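Glucosamine--fructose-6-phosphate aminotransferase [isomerizing] (Francisella tularensis subsp. tularensis, PDB 3TBF) probably catalyses the glutamine-dependent conversion of fructose 6-phosphate to glucosamine 6-phosphate, of which this C-terminal fragment would supply the sugar-isomerising half. Local coordinates at residues A68-K73 / I241-A246; M208-L213 / F340-Q345; I231-G236 / G263-G268; A281-D286 / S294-V299; L308-D311 / R317-F320. One frame throughout, in Å; residues are numbered along the deposited sequence. Where two conformers were deposited one is given.

Contact 1. Residues A68-K73 / I241-A246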
# COMPACT_ATOMS: atom_id res chain seq x y z
N ALA A 68 0.34 8.44 8.50
CA ALA A 68 0.37 8.41 9.96
C ALA A 68 -0.44 7.22 10.46
O ALA A 68 -0.01 6.50 11.37
CB ALA A 68 -0.16 9.76 10.58
N GLY A 69 -1.61 7.00 9.87
CA GLY A 69 -2.46 5.90 10.25
C GLY A 69 -1.81 4.55 10.10
O GLY A 69 -1.93 3.68 10.95
N MSE A 70 -1.14 4.35 8.98
CA MSE A 70 -0.36 3.15 8.78
C MSE A 70 0.69 2.94 9.86
O MSE A 70 0.96 1.81 10.30
CB MSE A 70 0.35 3.22 7.42
CG MSE A 70 -0.54 2.83 6.28
SE MSE A 70 0.48 2.82 4.57
CE MSE A 70 1.68 1.28 4.98
N THR A 71 1.31 4.03 10.32
CA THR A 71 2.31 3.89 11.36
C THR A 71 1.58 3.39 12.60
O THR A 71 1.98 2.44 13.26
CB THR A 71 2.99 5.21 11.63
OG1 THR A 71 3.45 5.79 10.40
CG2 THR A 71 4.14 5.03 12.54
N ALA A 72 0.48 4.03 12.90
CA ALA A 72 -0.24 3.79 14.15
C ALA A 72 -0.78 2.37 14.27
O ALA A 72 -1.05 1.86 15.35
CB ALA A 72 -1.44 4.78 14.24
N LYS A 73 -1.05 1.74 13.13
CA LYS A 73 -1.61 0.40 13.18
C LYS A 73 -0.62 -0.52 13.89
O LYS A 73 -1.02 -1.39 14.65
CB LYS A 73 -1.96 -0.07 11.77
CG LYS A 73 -1.94 -1.58 11.58
CD LYS A 73 -2.35 -2.02 10.19
CE LYS A 73 -2.67 -3.53 10.20
NZ LYS A 73 -3.54 -3.93 9.13
N ILE A 241 7.07 5.44 7.61
CA ILE A 241 7.89 6.63 7.76
C ILE A 241 8.68 6.88 6.46
O ILE A 241 8.81 8.03 6.02
CB ILE A 241 8.82 6.50 8.98
CG1 ILE A 241 7.98 6.46 10.28
CG2 ILE A 241 9.95 7.60 9.04
CD1 ILE A 241 7.00 7.53 10.43
N ALA A 242 9.18 5.81 5.85
CA ALA A 242 9.83 5.90 4.53
C ALA A 242 8.89 6.42 3.45
O ALA A 242 9.26 7.25 2.61
CB ALA A 242 10.45 4.53 4.11
N ILE A 243 7.67 5.91 3.45
CA ILE A 243 6.65 6.37 2.50
C ILE A 243 6.40 7.85 2.69
O ILE A 243 6.23 8.57 1.71
CB ILE A 243 5.34 5.69 2.76
CG1 ILE A 243 5.41 4.21 2.39
CG2 ILE A 243 4.19 6.35 1.95
CD1 ILE A 243 4.09 3.54 2.65
N GLU A 244 6.38 8.32 3.94
CA GLU A 244 6.17 9.74 4.17
C GLU A 244 7.35 10.55 3.71
O GLU A 244 7.17 11.59 3.13
CB GLU A 244 5.92 10.05 5.63
CG GLU A 244 5.81 11.52 5.91
CD GLU A 244 4.50 12.17 5.49
OE1 GLU A 244 3.70 11.53 4.79
OE2 GLU A 244 4.27 13.35 5.85
N GLY A 245 8.56 10.10 4.02
CA GLY A 245 9.75 10.73 3.44
C GLY A 245 9.71 10.85 1.92
O GLY A 245 10.04 11.89 1.36
N ALA A 246 9.28 9.79 1.23
CA ALA A 246 9.24 9.80 -0.24
C ALA A 246 8.20 10.76 -0.70
O ALA A 246 8.40 11.43 -1.68
CB ALA A 246 8.97 8.39 -0.83

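Contact 2. Residues M208-L213 / F340-Q345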
# COMPACT_ATOMS: atom_id res chain seq x y z
N MSE A 208 14.62 17.68 18.92
CA MSE A 208 15.59 18.77 18.88
C MSE A 208 16.97 18.29 18.43
O MSE A 208 17.59 18.94 17.58
CB MSE A 208 15.63 19.43 20.24
CG MSE A 208 16.55 20.60 20.29
SE MSE A 208 15.83 22.12 19.27
CE MSE A 208 14.23 22.76 20.30
N GLY A 209 17.42 17.15 18.95
CA GLY A 209 18.65 16.48 18.48
C GLY A 209 18.63 16.21 16.99
O GLY A 209 19.65 16.34 16.28
N ALA A 210 17.46 15.80 16.51
CA ALA A 210 17.29 15.43 15.11
C ALA A 210 17.52 16.68 14.27
O ALA A 210 18.18 16.62 13.26
CB ALA A 210 15.89 14.86 14.88
N LEU A 211 16.98 17.81 14.72
CA LEU A 211 17.12 19.09 14.05
C LEU A 211 18.59 19.57 13.96
O LEU A 211 18.97 20.39 13.11
CB LEU A 211 16.28 20.14 14.80
CG LEU A 211 14.76 19.99 14.70
CD1 LEU A 211 14.01 20.88 15.74
CD2 LEU A 211 14.31 20.31 13.31
N LYS A 212 19.43 19.05 14.81
CA LYS A 212 20.84 19.33 14.68
C LYS A 212 21.46 18.85 13.41
O LYS A 212 22.52 19.35 13.04
CB LYS A 212 21.65 18.71 15.81
CG LYS A 212 22.14 19.69 16.80
CD LYS A 212 21.00 20.37 17.57
CE LYS A 212 21.42 20.65 19.04
NZ LYS A 212 21.86 22.03 19.22
N LEU A 213 20.83 17.88 12.73
CA LEU A 213 21.41 17.33 11.52
C LEU A 213 21.20 18.23 10.31
O LEU A 213 21.64 17.91 9.20
CB LEU A 213 20.83 15.95 11.24
CG LEU A 213 20.96 14.91 12.33
CD1 LEU A 213 20.36 13.62 11.77
CD2 LEU A 213 22.45 14.68 12.74
N PHE A 340 12.72 9.97 13.41
CA PHE A 340 13.36 9.68 12.15
C PHE A 340 12.68 10.45 11.04
O PHE A 340 13.27 10.54 9.96
CB PHE A 340 13.33 8.21 11.86
CG PHE A 340 14.45 7.48 12.46
CD1 PHE A 340 15.75 7.79 12.10
CD2 PHE A 340 14.22 6.44 13.33
CE1 PHE A 340 16.81 7.09 12.62
CE2 PHE A 340 15.26 5.75 13.86
CZ PHE A 340 16.57 6.08 13.52
N THR A 341 11.44 10.94 11.26
CA THR A 341 10.76 11.76 10.27
C THR A 341 11.47 13.08 10.00
O THR A 341 11.52 13.54 8.86
CB THR A 341 9.28 12.07 10.65
OG1 THR A 341 8.55 10.85 10.68
CG2 THR A 341 8.57 12.88 9.62
N ILE A 342 12.07 13.66 11.03
CA ILE A 342 12.63 14.97 10.93
C ILE A 342 13.73 15.11 9.85
O ILE A 342 13.69 16.03 9.06
CB ILE A 342 13.16 15.43 12.28
CG1 ILE A 342 12.10 15.35 13.42
CG2 ILE A 342 13.72 16.81 12.19
CD1 ILE A 342 10.70 15.93 13.18
N PRO A 343 14.72 14.21 9.83
CA PRO A 343 15.74 14.26 8.84
C PRO A 343 15.18 14.17 7.45
O PRO A 343 15.73 14.75 6.52
CB PRO A 343 16.58 12.97 9.11
CG PRO A 343 16.21 12.46 10.44
CD PRO A 343 15.04 13.26 10.92
N LEU A 344 14.11 13.40 7.29
CA LEU A 344 13.55 13.20 6.00
C LEU A 344 12.85 14.49 5.60
O LEU A 344 12.84 14.87 4.42
CB LEU A 344 12.61 12.01 6.05
CG LEU A 344 13.21 10.66 6.51
CD1 LEU A 344 12.21 9.49 6.33
CD2 LEU A 344 14.51 10.35 5.75
N GLN A 345 12.29 15.22 6.55
CA GLN A 345 11.65 16.49 6.19
C GLN A 345 12.72 17.46 5.79
O GLN A 345 12.54 18.20 4.84
CB GLN A 345 10.85 17.10 7.32
CG GLN A 345 9.82 16.22 7.89
CD GLN A 345 9.29 16.72 9.21
OE1 GLN A 345 10.03 17.27 10.05
NE2 GLN A 345 7.99 16.57 9.39

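Contact 3. Residues I231-G236 / G263-G268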
# COMPACT_ATOMS: atom_id res chain seq x y z
N ILE A 231 14.97 6.08 -4.06
CA ILE A 231 14.31 5.06 -3.32
C ILE A 231 14.44 5.21 -1.81
O ILE A 231 15.54 5.43 -1.29
CB ILE A 231 14.89 3.74 -3.71
CG1 ILE A 231 14.69 3.57 -5.22
CG2 ILE A 231 14.26 2.62 -2.86
CD1 ILE A 231 14.47 2.19 -5.63
N PHE A 232 13.31 5.09 -1.12
CA PHE A 232 13.25 5.14 0.33
C PHE A 232 12.96 3.73 0.83
O PHE A 232 12.17 2.99 0.22
CB PHE A 232 12.17 6.09 0.81
CG PHE A 232 12.55 7.53 0.73
CD1 PHE A 232 12.67 8.17 -0.48
CD2 PHE A 232 12.73 8.27 1.88
CE1 PHE A 232 12.99 9.53 -0.55
CE2 PHE A 232 13.09 9.63 1.81
CZ PHE A 232 13.24 10.25 0.60
N LEU A 233 13.60 3.37 1.94
CA LEU A 233 13.49 2.04 2.52
C LEU A 233 13.22 2.06 4.02
O LEU A 233 13.82 2.84 4.75
CB LEU A 233 14.80 1.26 2.30
CG LEU A 233 15.19 0.90 0.87
CD1 LEU A 233 16.47 0.06 0.91
CD2 LEU A 233 14.07 0.17 0.11
N GLY A 234 12.36 1.17 4.47
CA GLY A 234 12.12 0.99 5.90
C GLY A 234 11.34 -0.30 6.10
O GLY A 234 10.73 -0.80 5.17
N ARG A 235 11.35 -0.81 7.32
CA ARG A 235 10.70 -2.04 7.67
C ARG A 235 9.85 -1.79 8.88
O ARG A 235 10.25 -1.06 9.78
CB ARG A 235 11.74 -3.06 8.09
CG ARG A 235 12.09 -4.08 7.02
CD ARG A 235 12.88 -5.21 7.64
NE ARG A 235 13.26 -6.23 6.69
CZ ARG A 235 12.57 -7.34 6.44
NH1 ARG A 235 11.42 -7.62 7.07
NH2 ARG A 235 13.03 -8.18 5.53
N GLY A 236 8.73 -2.48 8.99
CA GLY A 236 7.92 -2.35 10.22
C GLY A 236 7.29 -0.97 10.32
O GLY A 236 6.85 -0.39 9.32
N GLY A 263 11.97 -5.56 3.01
CA GLY A 263 11.83 -6.98 2.69
C GLY A 263 11.34 -7.34 1.30
O GLY A 263 11.37 -8.52 0.94
N GLU A 264 10.91 -6.35 0.50
CA GLU A 264 10.25 -6.62 -0.78
C GLU A 264 11.03 -6.17 -2.02
O GLU A 264 10.50 -6.20 -3.16
CB GLU A 264 8.88 -5.94 -0.79
CG GLU A 264 7.88 -6.54 0.17
CD GLU A 264 7.39 -7.96 -0.23
OE1 GLU A 264 7.64 -8.87 0.64
OE2 GLU A 264 6.75 -8.11 -1.35
N LEU A 265 12.28 -5.80 -1.80
CA LEU A 265 13.18 -5.42 -2.88
C LEU A 265 13.41 -6.55 -3.86
O LEU A 265 13.63 -6.31 -5.05
CB LEU A 265 14.53 -5.00 -2.29
CG LEU A 265 14.46 -3.94 -1.20
CD1 LEU A 265 15.86 -3.44 -0.82
CD2 LEU A 265 13.52 -2.82 -1.66
N LYS A 266 13.35 -7.77 -3.32
CA LYS A 266 13.63 -9.01 -4.04
C LYS A 266 12.91 -9.09 -5.37
O LYS A 266 13.52 -9.43 -6.39
CB LYS A 266 13.23 -10.24 -3.19
CG LYS A 266 13.54 -10.14 -1.70
CD LYS A 266 13.82 -11.49 -1.04
CE LYS A 266 14.76 -11.30 0.18
NZ LYS A 266 14.22 -10.29 1.16
N HIS A 267 11.62 -8.76 -5.34
CA HIS A 267 10.79 -8.85 -6.54
C HIS A 267 10.92 -7.63 -7.45
O HIS A 267 11.37 -7.73 -8.60
CB HIS A 267 9.30 -9.14 -6.21
CG HIS A 267 8.61 -8.06 -5.44
ND1 HIS A 267 8.23 -6.86 -6.01
CD2 HIS A 267 8.21 -8.00 -4.15
CE1 HIS A 267 7.64 -6.11 -5.10
NE2 HIS A 267 7.61 -6.78 -3.96
N GLY A 268 10.58 -6.45 -6.92
CA GLY A 268 10.49 -5.27 -7.77
C GLY A 268 11.79 -4.50 -7.92
O GLY A 268 12.57 -4.76 -8.86

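Contact 4. Residues A281-D286 / S294-V299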
# COMPACT_ATOMS: atom_id res chain seq x y z
N ALA A 281 17.49 5.45 3.63
CA ALA A 281 16.92 4.46 4.51
C ALA A 281 17.05 4.89 5.96
O ALA A 281 17.96 5.63 6.35
CB ALA A 281 17.59 3.06 4.29
N VAL A 282 16.15 4.36 6.75
CA VAL A 282 16.04 4.62 8.15
C VAL A 282 16.37 3.28 8.81
O VAL A 282 15.74 2.28 8.54
CB VAL A 282 14.60 5.05 8.48
CG1 VAL A 282 14.31 4.93 9.97
CG2 VAL A 282 14.30 6.53 7.94
N VAL A 283 17.40 3.28 9.67
CA VAL A 283 17.91 2.08 10.32
C VAL A 283 17.82 2.20 11.84
O VAL A 283 18.74 2.70 12.50
CB VAL A 283 19.35 1.83 9.88
CG1 VAL A 283 19.83 0.50 10.39
CG2 VAL A 283 19.46 1.89 8.35
N PRO A 284 16.72 1.76 12.42
CA PRO A 284 16.47 1.92 13.83
C PRO A 284 17.08 0.84 14.75
O PRO A 284 17.58 -0.21 14.31
CB PRO A 284 14.96 1.81 13.91
CG PRO A 284 14.64 0.77 12.89
CD PRO A 284 15.60 1.06 11.76
N ASN A 285 16.97 1.09 16.04
CA ASN A 285 17.46 0.16 17.07
C ASN A 285 16.36 -0.79 17.51
O ASN A 285 15.71 -0.56 18.54
CB ASN A 285 17.93 0.95 18.29
CG ASN A 285 18.48 0.05 19.38
OD1 ASN A 285 19.12 -0.97 19.11
ND2 ASN A 285 18.24 0.43 20.63
N ASP A 286 16.16 -1.83 16.73
CA ASP A 286 15.04 -2.76 16.97
C ASP A 286 15.42 -4.18 16.58
O ASP A 286 16.57 -4.46 16.20
CB ASP A 286 13.77 -2.29 16.24
CG ASP A 286 13.85 -2.46 14.71
OD1 ASP A 286 14.88 -2.94 14.16
OD2 ASP A 286 12.84 -2.08 14.05
N SER A 294 20.97 -6.82 5.94
CA SER A 294 20.98 -7.79 4.88
C SER A 294 20.27 -7.25 3.62
O SER A 294 20.77 -7.43 2.50
CB SER A 294 20.36 -9.10 5.38
OG SER A 294 20.14 -9.98 4.32
N ASN A 295 19.14 -6.56 3.79
CA ASN A 295 18.44 -5.96 2.64
C ASN A 295 19.27 -4.83 2.04
O ASN A 295 19.35 -4.62 0.83
CB ASN A 295 17.08 -5.42 3.04
CG ASN A 295 16.15 -6.49 3.61
OD1 ASN A 295 15.40 -6.21 4.56
ND2 ASN A 295 16.17 -7.71 3.04
N LEU A 296 19.93 -4.09 2.93
CA LEU A 296 20.75 -3.00 2.49
C LEU A 296 21.96 -3.50 1.72
O LEU A 296 22.41 -2.86 0.78
CB LEU A 296 21.13 -2.14 3.69
CG LEU A 296 19.98 -1.21 4.10
CD1 LEU A 296 20.16 -0.69 5.50
CD2 LEU A 296 19.87 -0.06 3.12
N GLN A 297 22.46 -4.67 2.10
CA GLN A 297 23.56 -5.30 1.40
C GLN A 297 23.15 -5.62 -0.03
O GLN A 297 23.86 -5.27 -0.98
CB GLN A 297 24.03 -6.56 2.12
CG GLN A 297 25.37 -7.13 1.58
CD GLN A 297 26.57 -6.16 1.77
OE1 GLN A 297 26.97 -5.87 2.92
NE2 GLN A 297 27.16 -5.68 0.65
N GLU A 298 21.97 -6.22 -0.20
CA GLU A 298 21.46 -6.53 -1.54
C GLU A 298 21.54 -5.25 -2.35
O GLU A 298 22.09 -5.24 -3.47
CB GLU A 298 20.01 -7.06 -1.52
CG GLU A 298 19.77 -8.43 -0.83
CD GLU A 298 18.38 -9.10 -1.20
OE1 GLU A 298 18.30 -9.77 -2.27
OE2 GLU A 298 17.38 -8.98 -0.42
N VAL A 299 21.02 -4.15 -1.79
CA VAL A 299 20.96 -2.88 -2.53
C VAL A 299 22.36 -2.34 -2.81
O VAL A 299 22.64 -1.86 -3.90
CB VAL A 299 20.10 -1.80 -1.80
CG1 VAL A 299 20.48 -0.38 -2.25
CG2 VAL A 299 18.64 -2.04 -2.06

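Contact 5. Residues L308-D311 / R317-F320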
# COMPACT_ATOMS: atom_id res chain seq x y z
N LEU A 308 21.99 6.97 4.89
CA LEU A 308 21.37 6.27 5.99
C LEU A 308 21.25 7.12 7.21
O LEU A 308 22.20 7.74 7.62
CB LEU A 308 22.15 5.02 6.34
CG LEU A 308 22.51 4.06 5.20
CD1 LEU A 308 23.40 3.01 5.77
CD2 LEU A 308 21.28 3.45 4.51
N PHE A 309 20.05 7.11 7.78
CA PHE A 309 19.78 7.71 9.03
C PHE A 309 19.57 6.62 10.03
O PHE A 309 18.66 5.81 9.95
CB PHE A 309 18.55 8.57 8.93
CG PHE A 309 18.68 9.70 7.96
CD1 PHE A 309 19.50 10.77 8.24
CD2 PHE A 309 18.01 9.68 6.79
CE1 PHE A 309 19.63 11.82 7.34
CE2 PHE A 309 18.14 10.73 5.90
CZ PHE A 309 18.98 11.80 6.19
N VAL A 310 20.40 6.62 11.03
CA VAL A 310 20.69 5.44 11.81
C VAL A 310 20.65 5.84 13.26
O VAL A 310 21.03 6.93 13.58
CB VAL A 310 22.12 5.00 11.36
CG1 VAL A 310 22.97 4.47 12.53
CG2 VAL A 310 22.05 4.11 10.12
N ASP A 311 20.16 4.98 14.13
CA ASP A 311 20.18 5.25 15.57
C ASP A 311 21.60 5.01 16.06
O ASP A 311 22.25 4.05 15.59
CB ASP A 311 19.21 4.35 16.34
CG ASP A 311 19.15 4.67 17.83
OD1 ASP A 311 20.11 4.36 18.59
OD2 ASP A 311 18.14 5.25 18.27
N ARG A 317 27.48 -1.29 13.93
CA ARG A 317 27.07 -2.38 13.05
C ARG A 317 26.76 -1.97 11.60
O ARG A 317 26.52 -2.81 10.75
CB ARG A 317 25.90 -3.13 13.70
CG ARG A 317 26.36 -3.92 14.93
CD ARG A 317 25.22 -4.41 15.80
NE ARG A 317 24.71 -3.40 16.74
CZ ARG A 317 23.71 -3.61 17.60
NH1 ARG A 317 23.12 -4.81 17.65
NH2 ARG A 317 23.30 -2.65 18.43
N VAL A 318 26.81 -0.68 11.31
CA VAL A 318 26.48 -0.19 10.00
C VAL A 318 27.73 0.19 9.22
O VAL A 318 28.26 1.29 9.38
CB VAL A 318 25.53 1.01 10.07
CG1 VAL A 318 25.49 1.67 8.73
CG2 VAL A 318 24.15 0.57 10.54
N ASN A 319 28.15 -0.70 8.33
CA ASN A 319 29.33 -0.49 7.53
C ASN A 319 29.10 -0.75 6.02
O ASN A 319 29.03 -1.90 5.58
CB ASN A 319 30.43 -1.41 8.07
CG ASN A 319 30.65 -1.22 9.59
OD1 ASN A 319 30.36 -2.12 10.39
ND2 ASN A 319 31.14 -0.03 9.98
N PHE A 320 28.99 0.33 5.23
CA PHE A 320 28.93 0.25 3.76
C PHE A 320 29.92 1.19 3.10
O PHE A 320 29.84 2.40 3.30
CB PHE A 320 27.50 0.53 3.26
CG PHE A 320 26.50 -0.43 3.81
CD1 PHE A 320 26.27 -1.62 3.19
CD2 PHE A 320 25.83 -0.16 5.00
CE1 PHE A 320 25.36 -2.53 3.71
CE2 PHE A 320 24.92 -1.07 5.53
CZ PHE A 320 24.69 -2.26 4.88

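Contact 1. Residues A68-K73 / I241-A246
Apolar packing between Met70, present as selenomethionine, and Ile243 makes up one half of this contact. The selenium chain turns back on itself at its last torsion (chi3 67°), which lays the end of Met70 against the tip of Ile243: Met70 CE is 4.0 Å from Ile243 CD1, and the selenium, Met70 SE, lies 4.2 Å from the same methyl. The two side chains cross at about a right angle. Ile243 presents its ethyl branch fully stretched (chi2 -180°), and it also packs against Ala259 of strand 256-261.

Each segment lies within the helix that follows the first strand, in chain order, of its own five-stranded parallel sheet: helix 63-80 comes after strand 56-61, and helix 238-253 after strand 229-234. The contact therefore brings together equivalent helices of the two SIS domains of the isomerase fragment.

The other half is mixed in character. Thr71 OG1 faces Ile241 CD1 at 4.0 Å, a van der Waals neighbour. The polar need of this buried hydroxyl is met inside its own helix, by a hydrogen bond with the backbone oxygen of Asn67 one turn earlier.

Hydrogen bonds between the same helices run beside the packing, from Glu244 OE1 to Asn67 ND2 and from Glu244 OE2 to Thr64 OG1. Glu244 OE2 also forms a salt bridge with Lys248, one turn along its own helix.

Contact 2. Residues M208-L213 / F340-Q345
Ala210 lays its methyl across the branch point of Ile342, with Ala210 CB 3.8 Å from Ile342 CB and 4.0 Å from Ile342 CG2. This is helix-on-helix packing: the C-terminal part of helix 203-211 rests on the long helix 335-355, which packs on the sheet of the second SIS domain. Having only a methyl at Ala210 brings the backbones close, the CA atoms of Ala210 and Ile342 being 6.3 Å apart.

Leu211 reaches the same isoleucine from the next position along. Its CB does not head straight for the other helix, yet the end of the side chain swings in and comes over the CG2 branch of Ile342. That branch, anti to the backbone N of Ile342, touches both Ala210 and Leu211, while Ile342 CG1 also stays near the alanine methyl, 4.1 Å from Ala210 CB. Pro22 of helix 21-30 and Ile18 of helix 13-19 also pack on Leu211, which keeps this end of the contact buried.

Pro343 flanks the alanine; its nitrogen makes no bond to the preceding turn, and the helix kinks there. Its ring carbon CD lies 4.4 Å from Ala210 CB, whereas the tightest approach is Leu211 CD2 to Ile342 CG2 at 3.7 Å.

Contact 3. Residues I231-G236 / G263-G268
Arg235 runs straight from CG to NE (chi2 -167°, chi3 180°), which carries its guanidinium across to Gly263. Leu233 and Leu265 both start their side chains toward each other, and with CG anti to the carbonyl carbon and an extended second torsion in each, the methyls are carried on to meet. The leucines touch tip to tip: Leu233 CD2 is 3.5 Å from Leu265 CD2, and the second pair of methyls, Leu233 CD1 and Leu265 CD1, stands 4.0 Å apart.

Leu233 belongs to strand 229-234, the first in chain order of the second SIS sheet, and Arg235 to the turn just beyond its C-terminal end. The segment 263-268 is part of the loop after the neighbouring strand 256-261. Loops at these strand ends face the second subunit, and in enzymes of this family the isomerase site is built at that interface.

The arginine plane is laid over the glycine backbone. Arg235 NH2 comes within 3.3 Å of Gly263 CA, with Gly263 N on that same face near its rim. Two outside bonds help hold the guanidinium, Arg235 NE to Asn295 OD1 and, weakly, Arg235 NH1 to Ser90 O of the second subunit. Tyr94 of that subunit packs on the arginine side chain, and Glu264 OE1 bonds to Ser90 OG of the second subunit. Lys266 NZ folds back to Gly263 O in a weak bond of 3.4 Å.

Contact 4. Residues A281-D286 / S294-V299
Val299 N bonds to Asn295 O at 3.1 Å, a regular turn of helix 289-301 around the position of Leu296, the one helix residue that touches Ala281 and Val283 of the strand. Glu298 N to Ser294 O, at 3.2 Å, continues the same pattern.

On the helix, this single side chain carries the contact. Leu296 keeps CG anti to its carbonyl carbon (chi1 -79°) and spreads its two methyls over two strand residues. Leu296 CD1 goes to Val283 CG2 at 3.9 Å, the two side chains reaching toward each other tip to tip; Leu296 CD2 goes to Ala281 CB at 4.0 Å. Neither approach is especially tight. The small Ala281 methyl meets only one branch of the leucine, and it also packs on Leu308 next door, just as Val283 packs on Val310. Ala281 and Val283 both pair through their backbones with Phe309 of that neighbouring strand.

Val282, between the two, turns its side chain to the opposite face of the sheet, where Phe340 and Leu344 of helix 335-355 receive it. Each layer of helices thus has its own set of residues from this strand. Strand 278-283, helix 289-301 and strand 305-311 form a beta-alpha-beta crossover, the repeating unit of the three-layered alpha-beta-alpha SIS fold.

Contact 5. Residues L308-D311 / R317-F320
Strand 305-311 and the irregular segment that leads from it to the edge strand 324-328 pack together here: Leu308 and Val310 from the strand, Val318 and Phe320 from the connection. Leu308 holds CG anti to its carbonyl carbon (chi1 -50°), and its CD1 methyl does the touching. Leu308 CD1 meets both Val318 CG1, at 3.9 Å, and Phe320 CD2, at 4.1 Å; these two partners come from alternate residues of the connection and lie on the same side of the methyl. The leucine side chain runs roughly perpendicular to that of the phenylalanine. Further along the strand, Val310 and Val318 lie side by side, pointing opposite ways, with Val310 CG2 4.1 Å from Val318 CG2. Val318 thereby gives one methyl to each strand residue. Its CG1 branch, anti to the backbone N (chi1 166°), serves Leu308, while CG2 serves Val310.

Phe320 reaches further, onto Leu293, Leu296 and Gln297 of helix 289-301, and so joins the connection to the layer of helices on that face. Phe309 points to the other face and packs on Pro343 and Leu344 of helix 335-355. At the strand's end, Asp311 OD1 holds Ala313 N in the turn that follows, and Asp311 OD2 reaches Ala330 N in the loop after strand 324-328. No helix is found between strands 305-311 and 324-328; an extended connection with inward apolar residues covers the sheet here, at the outer side of a parallel SIS domain sheet.

Contacts 3, 4 and 5 follow one another across the second SIS sheet, contact 3 to contact 4 with centres 9 Å apart and contact 4 to contact 5 with 8 Å. A probable hydrogen bond between Arg235 NE and Asn295 OD1, 3.0 Å, joins the first two. Contact 2 lies on the opposite face of this sheet, where Phe340 CG is 3.6 Å from Val282 CG1 and Pro343 CB 3.7 Å from Phe309 CE1. Contact 1 bridges to the first SIS domain and meets contact 2 through Ile241 CD1 and Thr341 OG1 at 3.7 Å. Contact 3 makes hydrogen bonds to the second subunit, on the side where relatives place the isomerase site; in contact 1, Lys73 packs on Arg95 of that subunit.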